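Local atomic coordinates of ArtJ (Geobacillus stearothermophilus, PDB entry 2PVU), a protein that binds the basic amino acids arginine, lysine and histidine and probably delivers them to its cognate ATP-binding cassette transporter, Art(MP)2. Residues 127-132 with 194-199. Numbering follows the deposited sequence.
Sequences ATQVIL and ITDNAV. With LYS (lysine), chain E.
CG of Q129 stands anti to the carbonyl carbon (chi1 -66°) and the chain bends at chi2 (-50°), which brings its amide to the carboxylate of D196 on the neighbouring strand, whose CG is likewise anti to the carbonyl carbon (chi1 -68°). Q129 NE2 gives D196 OD1 a hydrogen bond of 2.9 Å that leaves almost within the amide plane but lands from above the carboxylate, the two planes standing nearly perpendicular. The other oxygen, D196 OD2, accepts a hydrogen bond from the alpha-amino N of the bound lysine (2.8 Å) and is also hydrogen-bonded to Y226 OH. The antiparallel strands 125-134 and 192-196 pair through V130 N to T195 O (2.8 Å) and T195 N to V130 O (3.2 Å). Where the second strand turns into helix 197-206, N197 grips T128 twice: its backbone N reaches T128 O (2.8 Å), while its OD1 accepts T128 N (3.0 Å), the donor lying above the plane of the N197 side-chain carbonyl. With an alanine here in place of Q129, D196 OD1 would probably lose this donor and E224 its amide partner, with the D196 carboxylate then held mainly through OD2. As E224 shares Q129 NE2, the amide links two acidic side chains, consistent with a second-shell residue that orients D196 toward the ligand's ammonium group.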
ATOM      1  N   ALA A 127       0.568   6.827  -6.371  1.00 21.17           N
ATOM      2  CA  ALA A 127       0.907   7.293  -5.021  1.00 21.39           C
ATOM      3  C   ALA A 127       2.328   7.860  -4.974  1.00 21.36           C
ATOM      4  O   ALA A 127       3.055   7.810  -5.960  1.00 21.75           O
ATOM      5  CB  ALA A 127       0.780   6.089  -4.037  1.00 21.36           C
ATOM      6  N   THR A 128       2.719   8.372  -3.794  1.00 19.86           N
ATOM      7  CA  THR A 128       4.089   8.775  -3.598  1.00 20.81           C
ATOM      8  C   THR A 128       4.377   8.630  -2.097  1.00 21.19           C
ATOM      9  O   THR A 128       3.462   8.649  -1.288  1.00 20.56           O
ATOM     10  CB  THR A 128       4.333  10.250  -4.053  1.00 21.99           C
ATOM     11  OG1 THR A 128       5.704  10.587  -3.835  1.00 23.48           O
ATOM     12  CG2 THR A 128       3.447  11.225  -3.278  1.00 20.22           C
ATOM     13  N   GLN A 129       5.641   8.478  -1.761  1.00 20.49           N
ATOM     14  CA  GLN A 129       6.037   8.545  -0.356  1.00 21.54           C
ATOM     15  C   GLN A 129       5.921  10.011   0.088  1.00 22.16           C
ATOM     16  O   GLN A 129       6.111  10.938  -0.712  1.00 22.16           O
ATOM     17  CB  GLN A 129       7.483   8.079  -0.158  1.00 21.41           C
ATOM     18  CG  GLN A 129       7.726   6.640  -0.445  1.00 24.42           C
ATOM     19  CD  GLN A 129       6.719   5.735   0.270  1.00 24.21           C
ATOM     20  OE1 GLN A 129       6.759   5.545   1.502  1.00 23.80           O
ATOM     21  NE2 GLN A 129       5.815   5.190  -0.496  1.00 24.89           N
ATOM     22  N   VAL A 130       5.661  10.191   1.379  1.00 21.67           N
ATOM     23  CA  VAL A 130       5.666  11.518   1.981  1.00 21.14           C
ATOM     24  C   VAL A 130       6.321  11.355   3.331  1.00 21.38           C
ATOM     25  O   VAL A 130       6.522  10.245   3.788  1.00 20.67           O
ATOM     26  CB  VAL A 130       4.208  12.061   2.149  1.00 21.03           C
ATOM     27  CG1 VAL A 130       3.493  12.283   0.779  1.00 22.88           C
ATOM     28  CG2 VAL A 130       3.420  11.153   3.016  1.00 21.89           C
ATOM     29  N   ILE A 131       6.563  12.472   4.005  1.00 21.53           N
ATOM     30  CA  ILE A 131       7.086  12.451   5.369  1.00 22.13           C
ATOM     31  C   ILE A 131       5.980  12.810   6.347  1.00 22.20           C
ATOM     32  O   ILE A 131       5.251  13.798   6.167  1.00 21.25           O
ATOM     33  CB  ILE A 131       8.230  13.455   5.503  1.00 22.26           C
ATOM     34  CG1 ILE A 131       9.335  13.109   4.521  1.00 23.55           C
ATOM     35  CG2 ILE A 131       8.820  13.512   6.958  1.00 23.75           C
ATOM     36  CD1 ILE A 131      10.204  14.324   4.152  1.00 24.94           C
ATOM     37  N   LEU A 132       5.851  12.000   7.383  1.00 21.19           N
ATOM     38  CA  LEU A 132       4.908  12.267   8.441  1.00 21.57           C
ATOM     39  C   LEU A 132       5.714  12.678   9.693  1.00 21.54           C
ATOM     40  O   LEU A 132       6.630  11.980  10.088  1.00 20.75           O
ATOM     41  CB  LEU A 132       4.085  10.999   8.721  1.00 21.72           C
ATOM     42  CG  LEU A 132       2.988  11.063   9.774  1.00 24.74           C
ATOM     43  CD1 LEU A 132       1.811  11.937   9.354  1.00 23.35           C
ATOM     44  CD2 LEU A 132       2.512   9.658  10.035  1.00 26.76           C
ATOM     45  N   ILE A 194       8.363   7.685   6.991  1.00 20.84           N
ATOM     46  CA  ILE A 194       8.147   7.824   5.542  1.00 20.80           C
ATOM     47  C   ILE A 194       7.163   6.726   5.171  1.00 21.51           C
ATOM     48  O   ILE A 194       7.411   5.530   5.417  1.00 20.83           O
ATOM     49  CB  ILE A 194       9.441   7.734   4.725  1.00 20.85           C
ATOM     50  CG1 ILE A 194      10.385   8.897   5.112  1.00 19.11           C
ATOM     51  CG2 ILE A 194       9.135   7.784   3.201  1.00 19.06           C
ATOM     52  CD1 ILE A 194      11.789   8.799   4.473  1.00 22.18           C
ATOM     53  N   THR A 195       6.037   7.148   4.620  1.00 21.14           N
ATOM     54  CA  THR A 195       4.989   6.210   4.182  1.00 22.31           C
ATOM     55  C   THR A 195       4.200   6.782   3.007  1.00 22.97           C
ATOM     56  O   THR A 195       4.499   7.864   2.542  1.00 21.87           O
ATOM     57  CB  THR A 195       4.061   5.784   5.350  1.00 23.96           C
ATOM     58  OG1 THR A 195       3.276   4.638   4.945  1.00 24.07           O
ATOM     59  CG2 THR A 195       3.160   6.944   5.800  1.00 23.39           C
ATOM     60  N   ASP A 196       3.149   6.069   2.589  1.00 22.42           N
ATOM     61  CA  ASP A 196       2.420   6.427   1.362  1.00 22.87           C
ATOM     62  C   ASP A 196       1.502   7.599   1.614  1.00 21.73           C
ATOM     63  O   ASP A 196       0.913   7.706   2.701  1.00 21.74           O
ATOM     64  CB  ASP A 196       1.615   5.213   0.863  1.00 22.03           C
ATOM     65  CG  ASP A 196       2.497   4.076   0.345  1.00 26.96           C
ATOM     66  OD1 ASP A 196       3.583   3.875   0.896  1.00 25.35           O
ATOM     67  OD2 ASP A 196       2.106   3.344  -0.595  1.00 26.62           O
ATOM     68  N   ASN A 197       1.350   8.446   0.587  1.00 21.67           N
ATOM     69  CA  ASN A 197       0.617   9.695   0.726  1.00 22.10           C
ATOM     70  C   ASN A 197      -0.808   9.526   1.264  1.00 22.38           C
ATOM     71  O   ASN A 197      -1.198  10.302   2.130  1.00 23.04           O
ATOM     72  CB  ASN A 197       0.608  10.521  -0.579  1.00 21.91           C
ATOM     73  CG  ASN A 197      -0.131   9.815  -1.701  1.00 25.21           C
ATOM     74  OD1 ASN A 197       0.255   8.736  -2.123  1.00 23.48           O
ATOM     75  ND2 ASN A 197      -1.213  10.414  -2.163  1.00 30.12           N
ATOM     76  N   ALA A 198      -1.587   8.564   0.738  1.00 21.91           N
ATOM     77  CA  ALA A 198      -3.020   8.500   1.165  1.00 22.37           C
ATOM     78  C   ALA A 198      -3.125   7.987   2.585  1.00 22.48           C
ATOM     79  O   ALA A 198      -4.056   8.337   3.317  1.00 22.80           O
ATOM     80  CB  ALA A 198      -3.846   7.609   0.191  1.00 23.86           C
ATOM     81  N   VAL A 199      -2.152   7.160   2.987  1.00 20.57           N
ATOM     82  CA  VAL A 199      -2.111   6.616   4.341  1.00 20.67           C
ATOM     83  C   VAL A 199      -1.763   7.730   5.338  1.00 21.00           C
ATOM     84  O   VAL A 199      -2.460   7.921   6.337  1.00 22.69           O
ATOM     85  CB  VAL A 199      -1.122   5.453   4.456  1.00 20.38           C
ATOM     86  CG1 VAL A 199      -0.958   5.039   5.917  1.00 20.30           C
ATOM     87  CG2 VAL A 199      -1.644   4.272   3.603  1.00 22.39           C
TER
HETATM   88  N   LYS E 301       3.479   1.064  -1.400  1.00 18.22           N
HETATM   89  CA  LYS E 301       4.647   0.779  -0.503  1.00 18.47           C
HETATM   90  C   LYS E 301       5.333  -0.516  -0.959  1.00 18.55           C
HETATM   91  O   LYS E 301       6.388  -0.868  -0.453  1.00 18.43           O
HETATM   92  CB  LYS E 301       4.181   0.619   0.939  1.00 17.63           C
HETATM   93  CG  LYS E 301       3.146  -0.523   1.090  1.00 18.32           C
HETATM   94  CD  LYS E 301       3.054  -1.011   2.551  1.00 16.58           C
HETATM   95  CE  LYS E 301       1.722  -1.715   2.768  1.00 21.26           C
HETATM   96  NZ  LYS E 301       1.671  -2.397   4.169  1.00 22.20           N
HETATM   97  OXT LYS E 301       4.820  -1.244  -1.837  1.00 18.05           O